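Local coordinates for HmuY protein (Prevotella intermedia, PDB 6R2H), which probably binds heme as a hemophore-like protein of the HmuY family, and is captured here in its heme-free form, at residues A[18-23]-A[64-69]; A[36-41]-A[50-55]; A[86-91]-A[98-103]; A[111-116]-A[123-128]; A[165-170]-A[188-193]. All blocks are in the same frame, centred on the assembly; numbering follows the deposited sequence.

Contact 1. Residues A[18-23]-A[64-69]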
# COMPACT_ATOMS: atom_id res chain seq x y z
N TRP A 18 1.13 9.33 -1.17
CA TRP A 18 1.30 8.20 -0.28
C TRP A 18 0.89 8.62 1.13
O TRP A 18 0.97 9.79 1.49
CB TRP A 18 2.78 7.79 -0.27
CG TRP A 18 3.27 7.02 -1.45
CD1 TRP A 18 3.77 7.52 -2.62
CD2 TRP A 18 3.31 5.58 -1.59
NE1 TRP A 18 4.13 6.50 -3.47
CE2 TRP A 18 3.85 5.30 -2.86
CE3 TRP A 18 2.92 4.51 -0.76
CZ2 TRP A 18 4.03 4.00 -3.32
CZ3 TRP A 18 3.10 3.23 -1.22
CH2 TRP A 18 3.64 2.97 -2.48
N ILE A 19 0.49 7.65 1.95
CA ILE A 19 0.54 7.82 3.39
C ILE A 19 1.60 6.87 3.96
O ILE A 19 1.75 5.75 3.47
CB ILE A 19 -0.84 7.63 4.04
CG1 ILE A 19 -1.37 6.20 3.90
CG2 ILE A 19 -1.83 8.66 3.52
CD1 ILE A 19 -2.56 5.90 4.77
N TYR A 20 2.32 7.33 4.98
CA TYR A 20 3.38 6.57 5.64
C TYR A 20 3.00 6.38 7.10
O TYR A 20 2.84 7.36 7.83
CB TYR A 20 4.73 7.27 5.48
CG TYR A 20 5.24 7.33 4.06
CD1 TYR A 20 4.87 8.36 3.21
CD2 TYR A 20 6.11 6.37 3.57
CE1 TYR A 20 5.34 8.43 1.91
CE2 TYR A 20 6.60 6.42 2.27
CZ TYR A 20 6.21 7.46 1.43
OH TYR A 20 6.66 7.53 0.15
N ILE A 21 2.85 5.12 7.53
CA ILE A 21 2.34 4.85 8.87
C ILE A 21 3.44 4.29 9.77
O ILE A 21 4.06 3.29 9.45
CB ILE A 21 1.13 3.91 8.83
CG1 ILE A 21 0.08 4.46 7.86
CG2 ILE A 21 0.56 3.74 10.24
CD1 ILE A 21 -0.96 3.46 7.43
N ASP A 22 3.63 4.96 10.91
CA ASP A 22 4.44 4.43 12.00
C ASP A 22 3.54 3.57 12.88
O ASP A 22 2.68 4.09 13.59
CB ASP A 22 5.04 5.57 12.83
CG ASP A 22 5.91 5.09 13.97
OD1 ASP A 22 5.89 3.88 14.29
OD2 ASP A 22 6.65 5.94 14.52
N LEU A 23 3.74 2.25 12.84
CA LEU A 23 2.79 1.36 13.49
C LEU A 23 2.90 1.48 15.01
O LEU A 23 1.92 1.30 15.72
CB LEU A 23 2.97 -0.07 12.98
CG LEU A 23 2.31 -0.37 11.62
CD1 LEU A 23 2.57 -1.79 11.19
CD2 LEU A 23 0.81 -0.09 11.62
N ASP A 64 14.26 11.78 1.26
CA ASP A 64 13.23 12.75 1.60
C ASP A 64 12.02 12.09 2.27
O ASP A 64 11.11 12.78 2.72
CB ASP A 64 12.73 13.54 0.39
CG ASP A 64 13.81 14.18 -0.45
OD1 ASP A 64 14.60 13.43 -1.05
OD2 ASP A 64 13.84 15.42 -0.53
N LEU A 65 12.01 10.75 2.34
CA LEU A 65 10.89 9.99 2.89
C LEU A 65 10.72 10.32 4.37
O LEU A 65 11.70 10.63 5.05
CB LEU A 65 11.13 8.49 2.67
CG LEU A 65 10.94 8.02 1.23
CD1 LEU A 65 10.98 6.50 1.11
CD2 LEU A 65 9.64 8.56 0.65
N PRO A 66 9.48 10.29 4.91
CA PRO A 66 9.26 10.47 6.35
C PRO A 66 10.19 9.58 7.17
O PRO A 66 10.65 8.52 6.70
CB PRO A 66 7.78 10.11 6.54
CG PRO A 66 7.16 10.47 5.22
CD PRO A 66 8.21 10.13 4.18
N LYS A 67 10.47 10.04 8.39
CA LYS A 67 11.61 9.58 9.16
C LYS A 67 11.30 8.21 9.76
O LYS A 67 12.15 7.33 9.77
CB LYS A 67 11.87 10.55 10.31
CG LYS A 67 12.43 11.93 9.95
CD LYS A 67 13.85 11.89 9.44
CE LYS A 67 14.34 13.28 9.09
NZ LYS A 67 15.55 13.25 8.24
N LYS A 68 10.07 8.08 10.27
CA LYS A 68 9.63 6.90 10.97
C LYS A 68 8.35 6.37 10.32
O LYS A 68 7.29 6.99 10.44
CB LYS A 68 9.48 7.20 12.47
CG LYS A 68 10.81 7.18 13.23
CD LYS A 68 10.74 7.72 14.63
CE LYS A 68 12.10 8.16 15.15
NZ LYS A 68 11.98 9.14 16.26
N TRP A 69 8.47 5.22 9.66
CA TRP A 69 7.31 4.55 9.09
C TRP A 69 7.62 3.06 8.96
O TRP A 69 8.78 2.68 8.87
CB TRP A 69 6.90 5.18 7.75
CG TRP A 69 7.91 5.02 6.65
CD1 TRP A 69 9.05 5.74 6.46
CD2 TRP A 69 7.87 4.05 5.59
NE1 TRP A 69 9.72 5.30 5.35
CE2 TRP A 69 9.02 4.26 4.79
CE3 TRP A 69 6.99 3.03 5.23
CZ2 TRP A 69 9.30 3.48 3.67
CZ3 TRP A 69 7.25 2.27 4.11
CH2 TRP A 69 8.40 2.49 3.34
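Y20, on strand 17-21, is held by aromatic and apolar contacts from three residues of the 64-69 loop. The aromatic one is a T-shaped pair with W69: the Tyr edge, led by CD2, points into the indole face, the planes are 77° apart, and Y20 CD2 stands 3.5 Å from W69 CD2. The indole reaches this place because its CG sits between backbone N and carbonyl carbon (chi1 66°), which lays W69 beside Y20 with both side chains pointing the same way. A CH-pi contact comes from P66, whose CD lies over one Tyr face, 4.0 Å from the ring centroid; a rigid proline ring suits a flat partner. L65 crosses the phenol end at about a right angle, its CD2 3.7 Å from Y20 CZ.

Polar chemistry is slight. W69 CA makes a bent CA-H...O contact of 3.5 Å with I21 O, and the carboxylate of D22, beside the aliphatic base of K68, spends OD1 on the backbone N of E24. R79 of strand 77-80 also touches Y20, L65 and W69. A T-shaped aromatic pair and a proline CH-pi contact thus pack the loop after strand 50-56 on strand 17-21 of the four-stranded antiparallel sheet.

Contact 2. Residues A[36-41]-A[50-55]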
# COMPACT_ATOMS: atom_id res chain seq x y z
N LYS A 36 10.73 9.74 -10.62
CA LYS A 36 10.58 10.25 -11.97
C LYS A 36 9.35 9.60 -12.60
O LYS A 36 9.02 8.44 -12.31
CB LYS A 36 11.87 10.08 -12.78
CG LYS A 36 12.27 8.66 -13.16
CD LYS A 36 13.45 8.61 -14.11
CE LYS A 36 14.20 7.29 -14.09
NZ LYS A 36 15.66 7.48 -13.94
N ARG A 37 8.65 10.38 -13.43
CA ARG A 37 7.44 9.90 -14.08
C ARG A 37 7.66 9.72 -15.58
O ARG A 37 8.38 10.49 -16.22
CB ARG A 37 6.28 10.86 -13.85
CG ARG A 37 6.31 11.52 -12.48
CD ARG A 37 5.17 12.49 -12.40
NE ARG A 37 4.65 12.57 -11.05
CZ ARG A 37 3.61 13.32 -10.75
NH1 ARG A 37 3.04 14.03 -11.70
NH2 ARG A 37 3.15 13.35 -9.51
N GLU A 38 7.00 8.70 -16.13
CA GLU A 38 6.94 8.43 -17.55
C GLU A 38 5.47 8.52 -17.96
O GLU A 38 4.63 7.86 -17.35
CB GLU A 38 7.50 7.02 -17.78
CG GLU A 38 7.94 6.71 -19.20
CD GLU A 38 8.86 5.51 -19.24
OE1 GLU A 38 8.40 4.40 -19.61
OE2 GLU A 38 10.04 5.67 -18.88
N PHE A 39 5.17 9.39 -18.95
CA PHE A 39 3.84 9.40 -19.51
C PHE A 39 3.80 8.40 -20.65
O PHE A 39 4.62 8.46 -21.57
CB PHE A 39 3.35 10.81 -19.84
CG PHE A 39 3.09 11.62 -18.60
CD1 PHE A 39 4.12 12.33 -17.98
CD2 PHE A 39 1.82 11.65 -18.03
CE1 PHE A 39 3.89 13.04 -16.81
CE2 PHE A 39 1.59 12.38 -16.87
CZ PHE A 39 2.62 13.06 -16.26
N ARG A 40 2.85 7.46 -20.54
CA ARG A 40 2.80 6.33 -21.46
C ARG A 40 1.47 6.36 -22.20
O ARG A 40 0.42 6.48 -21.55
CB ARG A 40 2.94 5.04 -20.65
CG ARG A 40 4.27 4.91 -19.94
CD ARG A 40 4.50 3.52 -19.38
NE ARG A 40 5.74 3.47 -18.61
CZ ARG A 40 5.95 2.63 -17.59
NH1 ARG A 40 4.99 1.79 -17.22
NH2 ARG A 40 7.10 2.64 -16.94
N LYS A 41 1.54 6.29 -23.54
CA LYS A 41 0.35 6.17 -24.37
C LYS A 41 0.20 4.71 -24.78
O LYS A 41 1.14 4.13 -25.33
CB LYS A 41 0.44 7.05 -25.62
CG LYS A 41 -0.86 7.25 -26.40
CD LYS A 41 -0.65 8.04 -27.67
CE LYS A 41 -1.94 8.44 -28.34
NZ LYS A 41 -2.64 9.49 -27.57
N TYR A 50 3.19 0.22 -25.45
CA TYR A 50 3.00 1.65 -25.24
C TYR A 50 4.18 2.43 -25.81
O TYR A 50 5.29 1.90 -25.89
CB TYR A 50 2.80 1.96 -23.75
CG TYR A 50 4.02 1.75 -22.87
CD1 TYR A 50 5.05 2.67 -22.86
CD2 TYR A 50 4.12 0.65 -22.05
CE1 TYR A 50 6.18 2.49 -22.07
CE2 TYR A 50 5.24 0.44 -21.25
CZ TYR A 50 6.27 1.37 -21.26
OH TYR A 50 7.37 1.18 -20.49
N GLU A 51 3.93 3.69 -26.19
CA GLU A 51 4.97 4.65 -26.54
C GLU A 51 5.08 5.70 -25.43
O GLU A 51 4.08 6.14 -24.85
CB GLU A 51 4.78 5.22 -27.95
CG GLU A 51 3.38 5.76 -28.20
CD GLU A 51 3.10 6.20 -29.63
OE1 GLU A 51 2.79 7.40 -29.83
OE2 GLU A 51 3.16 5.33 -30.53
N VAL A 52 6.33 6.10 -25.15
CA VAL A 52 6.63 7.14 -24.18
C VAL A 52 6.39 8.52 -24.81
O VAL A 52 7.01 8.86 -25.82
CB VAL A 52 8.07 6.99 -23.63
CG1 VAL A 52 8.49 8.17 -22.78
CG2 VAL A 52 8.25 5.69 -22.84
N VAL A 53 5.51 9.32 -24.20
CA VAL A 53 5.13 10.59 -24.79
C VAL A 53 5.56 11.76 -23.91
O VAL A 53 5.37 12.92 -24.28
CB VAL A 53 3.62 10.66 -25.09
CG1 VAL A 53 3.20 9.76 -26.24
CG2 VAL A 53 2.76 10.42 -23.85
N GLY A 54 6.14 11.48 -22.73
CA GLY A 54 6.57 12.54 -21.84
C GLY A 54 7.34 12.02 -20.62
O GLY A 54 7.26 10.84 -20.29
N THR A 55 8.11 12.91 -19.98
CA THR A 55 8.68 12.59 -18.69
C THR A 55 8.77 13.83 -17.81
O THR A 55 8.96 14.93 -18.29
CB THR A 55 10.10 12.02 -18.78
OG1 THR A 55 10.85 13.15 -19.21
CG2 THR A 55 10.23 10.86 -19.75
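Strands 37-41 and 50-55 run antiparallel, their axes 4.6 Å apart at the closest point, with F39 N donating to G54 O and F39 O accepting from V53 N, K41 and E51 exchanging two further backbone bonds, and the register slipping by one residue where V53 and G54 both face F39 in a classic beta bulge. V53 leaves the extended conformation there (psi -4°), and G54 O lies 3.9 Å from F39 CB.

On the face bearing E38, R40 and V52, R40 packs over the ring of Y50. The arginine chain, extended from CG to NE, passes over the phenol ring, with CD 3.4 Å from the ring centroid in a CH-pi contact; the guanidinium continues nearly parallel to the ring, 13° between planes. Y50 is swung under R40 by a chi1 of 68°.

The pair forms a beta hairpin at one margin of the large antiparallel sheet, with strand 50-56 outermost within the chain and strand 124-132 flanking 37-42 on its other side.

E38 stretches along the same face as R40, and its OE1 takes R40 NE at 3.0 Å in a salt bridge, met from above the carboxylate plane. R40 NH1 has a second acidic partner in D111, so the guanidinium is held by two carboxylates while Y50 OH lies against one of its faces, near the rim. The branched V52 fills in next to E38, with CG2 3.7 Å from E38 CD.

Contact 3. Residues A[86-91]-A[98-103]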
# COMPACT_ATOMS: atom_id res chain seq x y z
N LEU A 86 3.19 -12.03 5.19
CA LEU A 86 2.50 -13.28 4.95
C LEU A 86 1.03 -13.05 5.26
O LEU A 86 0.70 -12.67 6.38
CB LEU A 86 3.07 -14.37 5.86
CG LEU A 86 2.24 -15.65 5.89
CD1 LEU A 86 2.42 -16.47 4.61
CD2 LEU A 86 2.57 -16.49 7.12
N MET A 87 0.16 -13.30 4.27
CA MET A 87 -1.27 -13.32 4.50
C MET A 87 -1.63 -14.65 5.16
O MET A 87 -1.57 -15.69 4.51
CB MET A 87 -2.01 -13.17 3.17
CG MET A 87 -3.51 -13.04 3.33
SD MET A 87 -4.43 -12.86 1.77
CE MET A 87 -3.95 -14.35 0.89
N THR A 88 -1.95 -14.63 6.46
CA THR A 88 -2.21 -15.87 7.18
C THR A 88 -3.62 -16.35 6.86
O THR A 88 -4.36 -15.66 6.14
CB THR A 88 -2.08 -15.70 8.70
OG1 THR A 88 -3.29 -15.10 9.17
CG2 THR A 88 -0.88 -14.87 9.12
N GLY A 89 -3.99 -17.51 7.44
CA GLY A 89 -5.34 -18.05 7.32
C GLY A 89 -6.26 -17.61 8.46
O GLY A 89 -7.45 -17.90 8.45
N GLU A 90 -5.70 -16.93 9.47
CA GLU A 90 -6.46 -16.44 10.61
C GLU A 90 -7.28 -15.22 10.19
O GLU A 90 -6.80 -14.37 9.44
CB GLU A 90 -5.51 -16.09 11.76
CG GLU A 90 -6.21 -15.74 13.05
CD GLU A 90 -7.09 -16.86 13.56
OE1 GLU A 90 -6.52 -17.87 14.03
OE2 GLU A 90 -8.33 -16.71 13.46
N THR A 91 -8.51 -15.11 10.71
CA THR A 91 -9.36 -13.98 10.40
C THR A 91 -9.76 -13.24 11.68
O THR A 91 -10.35 -12.16 11.61
CB THR A 91 -10.58 -14.37 9.54
OG1 THR A 91 -11.16 -15.55 10.06
CG2 THR A 91 -10.27 -14.59 8.08
N ALA A 98 1.29 -13.87 18.03
CA ALA A 98 2.64 -13.98 17.52
C ALA A 98 2.56 -14.33 16.03
O ALA A 98 1.54 -14.83 15.56
CB ALA A 98 3.40 -15.03 18.29
N LEU A 99 3.65 -14.06 15.31
CA LEU A 99 3.78 -14.37 13.90
C LEU A 99 3.97 -15.88 13.73
O LEU A 99 4.79 -16.48 14.42
CB LEU A 99 4.99 -13.62 13.35
CG LEU A 99 4.71 -12.21 12.82
CD1 LEU A 99 4.20 -11.31 13.93
CD2 LEU A 99 5.97 -11.64 12.22
N PRO A 100 3.19 -16.53 12.83
CA PRO A 100 3.42 -17.94 12.51
C PRO A 100 4.54 -18.12 11.49
O PRO A 100 4.96 -17.16 10.85
CB PRO A 100 2.08 -18.34 11.88
CG PRO A 100 1.61 -17.08 11.21
CD PRO A 100 2.03 -15.96 12.14
N ALA A 101 5.02 -19.36 11.35
CA ALA A 101 5.97 -19.69 10.30
C ALA A 101 5.23 -19.76 8.97
O ALA A 101 4.02 -20.00 8.93
CB ALA A 101 6.69 -20.98 10.62
N GLY A 102 5.98 -19.53 7.88
CA GLY A 102 5.41 -19.56 6.54
C GLY A 102 6.28 -18.80 5.54
O GLY A 102 7.43 -18.47 5.83
N ASN A 103 5.71 -18.53 4.36
CA ASN A 103 6.48 -17.90 3.29
C ASN A 103 6.21 -16.40 3.26
O ASN A 103 5.20 -15.95 2.72
CB ASN A 103 6.30 -18.64 1.96
CG ASN A 103 6.77 -20.08 2.09
OD1 ASN A 103 6.20 -20.98 1.49
ND2 ASN A 103 7.80 -20.31 2.90
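L86, near the end of strand 83-87, and T88, just beyond it, meet the loop 98-103 that leads on to strand 105-115; the two strands are antiparallel neighbours in the large sheet, a beta hairpin with a long loop. L86 reaches across with both methyls. Its CB already points toward the loop, and CG anti to the backbone N (chi1 169°) carries the methyls on to it. There the branches part: CD1 approaches the N103 carbonyl oxygen at 3.4 Å, while CD2 lies against P100 CG at 4.2 Å. A leucine suits this place because its fork can serve two loop positions at once. G102 has backbone angles that call for glycine, and its CA lies 4.2 Å from L86 CD2.

T88 divides its two branches by chemistry. OG1 accepts from E90 N at 3.0 Å, closing an ST turn, and is also hydrogen-bonded to V155 O of the neighbouring strand. With OG1 between backbone N and carbonyl carbon (chi1 80°), the methyl branch is left facing the proline, which it crosses at about a right angle, T88 CG2 lying 3.9 Å from P100 CG.

Contact 4. Residues A[111-116]-A[123-128]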
# COMPACT_ATOMS: atom_id res chain seq x y z
N ASP A 111 5.50 -0.77 -10.91
CA ASP A 111 5.07 0.55 -11.36
C ASP A 111 3.74 0.87 -10.71
O ASP A 111 2.90 -0.01 -10.55
CB ASP A 111 4.91 0.59 -12.88
CG ASP A 111 6.18 0.30 -13.66
OD1 ASP A 111 7.26 0.49 -13.08
OD2 ASP A 111 6.08 -0.09 -14.84
N ILE A 112 3.57 2.14 -10.32
CA ILE A 112 2.30 2.63 -9.80
C ILE A 112 1.78 3.71 -10.75
O ILE A 112 2.54 4.30 -11.52
CB ILE A 112 2.42 3.16 -8.35
CG1 ILE A 112 3.41 4.32 -8.24
CG2 ILE A 112 2.72 2.04 -7.35
CD1 ILE A 112 3.18 5.22 -7.03
N VAL A 113 0.47 3.97 -10.66
CA VAL A 113 -0.16 5.04 -11.41
C VAL A 113 -0.17 6.31 -10.56
O VAL A 113 -0.84 6.33 -9.52
CB VAL A 113 -1.59 4.65 -11.83
CG1 VAL A 113 -2.29 5.78 -12.58
CG2 VAL A 113 -1.56 3.39 -12.68
N VAL A 114 0.52 7.36 -11.03
CA VAL A 114 0.58 8.64 -10.32
C VAL A 114 -0.35 9.69 -10.93
O VAL A 114 -0.69 10.65 -10.25
CB VAL A 114 2.01 9.19 -10.14
CG1 VAL A 114 2.83 8.34 -9.18
CG2 VAL A 114 2.74 9.39 -11.45
N ASP A 115 -0.74 9.53 -12.21
CA ASP A 115 -1.54 10.54 -12.89
C ASP A 115 -2.46 9.86 -13.89
O ASP A 115 -2.00 9.31 -14.89
CB ASP A 115 -0.68 11.56 -13.63
CG ASP A 115 -1.45 12.79 -14.13
OD1 ASP A 115 -2.70 12.72 -14.21
OD2 ASP A 115 -0.80 13.82 -14.42
N MET A 116 -3.78 9.95 -13.65
CA MET A 116 -4.70 9.24 -14.53
C MET A 116 -5.59 10.22 -15.29
O MET A 116 -6.52 9.80 -15.98
CB MET A 116 -5.52 8.18 -13.79
CG MET A 116 -6.63 8.74 -12.96
SD MET A 116 -7.64 7.34 -12.44
CE MET A 116 -9.06 8.19 -11.75
N GLY A 123 -5.73 8.08 -23.52
CA GLY A 123 -5.20 6.76 -23.20
C GLY A 123 -3.75 6.83 -22.73
O GLY A 123 -2.92 5.98 -23.07
N VAL A 124 -3.44 7.89 -21.96
CA VAL A 124 -2.11 8.13 -21.42
C VAL A 124 -2.17 8.03 -19.89
O VAL A 124 -3.11 8.51 -19.26
CB VAL A 124 -1.55 9.50 -21.87
CG1 VAL A 124 -0.31 9.93 -21.08
CG2 VAL A 124 -1.26 9.54 -23.37
N LEU A 125 -1.13 7.42 -19.32
CA LEU A 125 -0.96 7.34 -17.87
C LEU A 125 0.45 7.77 -17.49
O LEU A 125 1.42 7.37 -18.15
CB LEU A 125 -1.17 5.88 -17.44
CG LEU A 125 -2.61 5.37 -17.47
CD1 LEU A 125 -2.62 3.85 -17.36
CD2 LEU A 125 -3.43 5.98 -16.34
N GLY A 126 0.53 8.56 -16.41
CA GLY A 126 1.77 8.80 -15.68
C GLY A 126 2.05 7.65 -14.72
O GLY A 126 1.27 7.38 -13.81
N MET A 127 3.19 6.99 -14.93
CA MET A 127 3.62 5.82 -14.19
C MET A 127 4.94 6.13 -13.49
O MET A 127 5.77 6.83 -14.06
CB MET A 127 3.91 4.69 -15.18
CG MET A 127 2.71 4.27 -16.00
SD MET A 127 1.62 3.19 -15.06
CE MET A 127 0.32 4.37 -14.71
N VAL A 128 5.15 5.57 -12.29
CA VAL A 128 6.44 5.68 -11.62
C VAL A 128 6.89 4.29 -11.18
O VAL A 128 6.10 3.51 -10.64
CB VAL A 128 6.38 6.67 -10.43
CG1 VAL A 128 7.66 6.71 -9.61
CG2 VAL A 128 6.01 8.06 -10.89
O HOH W 1 -2.72 10.38 -17.65
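V114 and V128 cross at about a right angle, both CG1 and CG2 of V114 lying 3.6 Å from V128 CG2, so that a single methyl of V128 is received by the fork of its partner. On the other face of the ladder V113 and M127 run side by side and point the same way; the methionine chain is bent at chi2 (-79°), which turns SD back toward the opposite strand, with M127 SD 3.8 Å from I112 O. Next to this pair L125 crosses V113 at a slant and brings CD2 to 3.9 Å from V113 CG1, while the same methyl lies near the CB of M116. Beta-branched V113 and V128 suit their extended backbone, and L125 and M127 flex to pack beside V113.

Between these two layers the strands 111-115 and 124-128 are antiparallel, at 135° between their directions. I112 and V128 exchange two backbone hydrogen bonds. Further along, V114 and D115 both face G126 in a classic beta bulge: G126 O takes V114 N at 2.9 Å and, weakly, D115 N. Glycine keeps the chain slim at G126, where D115 CB passes close.

D115 O receives G126 N at 3.0 Å and also a water hydrogen; the link from that water to V124 O is modelled very short and is doubtful. D115 OD1 is hydrogen-bonded to S117 OG. The chemistry implies a ladder secured by backbone bonds, with G126 O serving two donors at the bulge, V114 N firmly and D115 N weakly.

Contact 5. Residues A[165-170]-A[188-193]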
# COMPACT_ATOMS: atom_id res chain seq x y z
N ALA A 165 7.49 -6.32 14.67
CA ALA A 165 6.57 -7.13 13.90
C ALA A 165 5.15 -6.59 14.11
O ALA A 165 4.92 -5.81 15.03
CB ALA A 165 6.70 -8.57 14.34
N ALA A 166 4.23 -7.00 13.23
CA ALA A 166 2.84 -6.60 13.39
C ALA A 166 1.86 -7.63 12.82
O ALA A 166 2.19 -8.38 11.91
CB ALA A 166 2.63 -5.24 12.76
N LEU A 167 0.65 -7.61 13.37
CA LEU A 167 -0.45 -8.42 12.89
C LEU A 167 -1.61 -7.49 12.56
O LEU A 167 -2.11 -6.78 13.45
CB LEU A 167 -0.84 -9.41 13.99
CG LEU A 167 0.23 -10.41 14.44
CD1 LEU A 167 -0.18 -11.01 15.78
CD2 LEU A 167 0.43 -11.50 13.40
N ILE A 168 -2.03 -7.47 11.29
CA ILE A 168 -2.91 -6.43 10.77
C ILE A 168 -4.14 -7.09 10.16
O ILE A 168 -4.02 -8.03 9.37
CB ILE A 168 -2.16 -5.56 9.73
CG1 ILE A 168 -0.87 -4.95 10.28
CG2 ILE A 168 -3.06 -4.51 9.09
CD1 ILE A 168 0.10 -4.49 9.21
N LYS A 169 -5.33 -6.57 10.50
CA LYS A 169 -6.55 -6.99 9.84
C LYS A 169 -7.24 -5.75 9.27
O LYS A 169 -7.55 -4.82 10.02
CB LYS A 169 -7.44 -7.75 10.83
CG LYS A 169 -8.84 -8.10 10.36
CD LYS A 169 -9.66 -8.73 11.46
CE LYS A 169 -11.08 -9.06 11.05
NZ LYS A 169 -11.08 -10.04 9.95
N PHE A 170 -7.46 -5.74 7.95
CA PHE A 170 -8.03 -4.60 7.25
C PHE A 170 -9.54 -4.54 7.46
O PHE A 170 -10.21 -5.57 7.50
CB PHE A 170 -7.58 -4.60 5.79
CG PHE A 170 -6.11 -4.30 5.63
CD1 PHE A 170 -5.66 -2.99 5.52
CD2 PHE A 170 -5.17 -5.33 5.64
CE1 PHE A 170 -4.30 -2.71 5.39
CE2 PHE A 170 -3.81 -5.05 5.52
CZ PHE A 170 -3.38 -3.74 5.40
N LYS A 188 -1.98 -5.31 15.93
CA LYS A 188 -1.20 -5.45 17.14
C LYS A 188 0.25 -5.22 16.75
O LYS A 188 0.71 -5.75 15.74
CB LYS A 188 -1.36 -6.86 17.73
CG LYS A 188 -2.76 -7.23 18.19
CD LYS A 188 -2.80 -8.58 18.88
CE LYS A 188 -4.20 -9.03 19.25
NZ LYS A 188 -4.21 -10.41 19.79
N PHE A 189 0.94 -4.42 17.56
CA PHE A 189 2.35 -4.14 17.34
C PHE A 189 3.19 -4.97 18.31
O PHE A 189 2.86 -5.06 19.49
CB PHE A 189 2.62 -2.64 17.43
CG PHE A 189 4.02 -2.26 17.01
CD1 PHE A 189 4.38 -2.30 15.67
CD2 PHE A 189 4.97 -1.87 17.94
CE1 PHE A 189 5.67 -1.95 15.28
CE2 PHE A 189 6.26 -1.55 17.55
CZ PHE A 189 6.59 -1.56 16.22
N ILE A 190 4.26 -5.58 17.78
CA ILE A 190 5.12 -6.47 18.55
C ILE A 190 6.53 -5.91 18.54
O ILE A 190 7.28 -6.12 17.58
CB ILE A 190 5.06 -7.90 17.99
CG1 ILE A 190 3.60 -8.38 17.84
CG2 ILE A 190 5.91 -8.86 18.83
CD1 ILE A 190 3.44 -9.79 17.34
N LYS A 191 6.88 -5.19 19.62
CA LYS A 191 8.15 -4.50 19.68
C LYS A 191 9.27 -5.50 19.96
O LYS A 191 9.11 -6.36 20.83
CB LYS A 191 8.11 -3.42 20.76
CG LYS A 191 9.44 -2.72 20.95
CD LYS A 191 9.36 -1.22 21.18
CE LYS A 191 10.67 -0.53 20.84
NZ LYS A 191 11.04 0.48 21.86
N LYS A 192 10.37 -5.38 19.22
CA LYS A 192 11.54 -6.23 19.41
C LYS A 192 11.92 -6.23 20.89
O LYS A 192 12.05 -5.16 21.47
CB LYS A 192 12.69 -5.69 18.56
CG LYS A 192 13.79 -6.69 18.22
CD LYS A 192 15.07 -6.42 18.95
CE LYS A 192 15.72 -5.12 18.52
NZ LYS A 192 16.80 -4.74 19.46
N ALA A 193 12.03 -7.42 21.50
CA ALA A 193 12.21 -7.47 22.95
C ALA A 193 13.70 -7.35 23.31
O ALA A 193 14.04 -6.72 24.30
CB ALA A 193 11.57 -8.70 23.54
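I190 leaves its strand toward A165 and L167, and its chain can be followed outward. CB lies 4.1 Å from A165 CB and somewhat closer to A165 O. CG1, anti to the carbonyl carbon (chi1 -51°), is next, still 4.0 Å from A165 O. From there the extended chain carries CD1 along to L167, where it stands 4.1 Å from L167 CD1, the two side chains crossing at a slant. The alanine leaves space for the isoleucine to reach past it to the leucine, and L99 from the loop before strand 105-115 closes over A165 and L167.

The backbones beneath are antiparallel, 166° between the short strand segments, as befits a beta hairpin of strands 165-174 and 181-190. A165 and I190 form one hydrogen-bonded pair, I190 N giving to A165 O at 2.8 Å, and L167 and K188 form the next, joined by two backbone bonds. Between them A166 faces F189 on the other side of the sheet. The phenylalanine has its CG anti to the backbone N (chi1 -171°), and this turns the ring back so that CD1 comes 3.6 Å from A165 O, near A166 CB.

K188 takes its amine away to the carbonyls of I96 and L93. Across the pair, side chains meet each other through carbon atoms, some also packing on carbonyl oxygens, and directional polar bonding falls to the four backbone hydrogen bonds.

Overall arrangement
Four of the contacts reach the large antiparallel sheet, in two groups on opposite sides of the chain's centre. Contacts 2 and 4 form one, centres 8 Å apart, where strand 37-42 lies beside 124-132 and R40 N and E38 O are probably hydrogen-bonded to L125 O and M127 N. Contacts 3 and 5 form the other, centres 12 Å apart: L99 packs on A165, L167 and I190, and K169 NZ probably bonds to T91 O. Contacts 2 and 5 have centres about 39 Å apart. Contact 1, on the four-stranded sheet, touches both groups, through W18 on I112 and L23 on A166, I168 and F189. Glycerol, probably from the crystallisation liquor, lies near D22 and F189; no heme is bound.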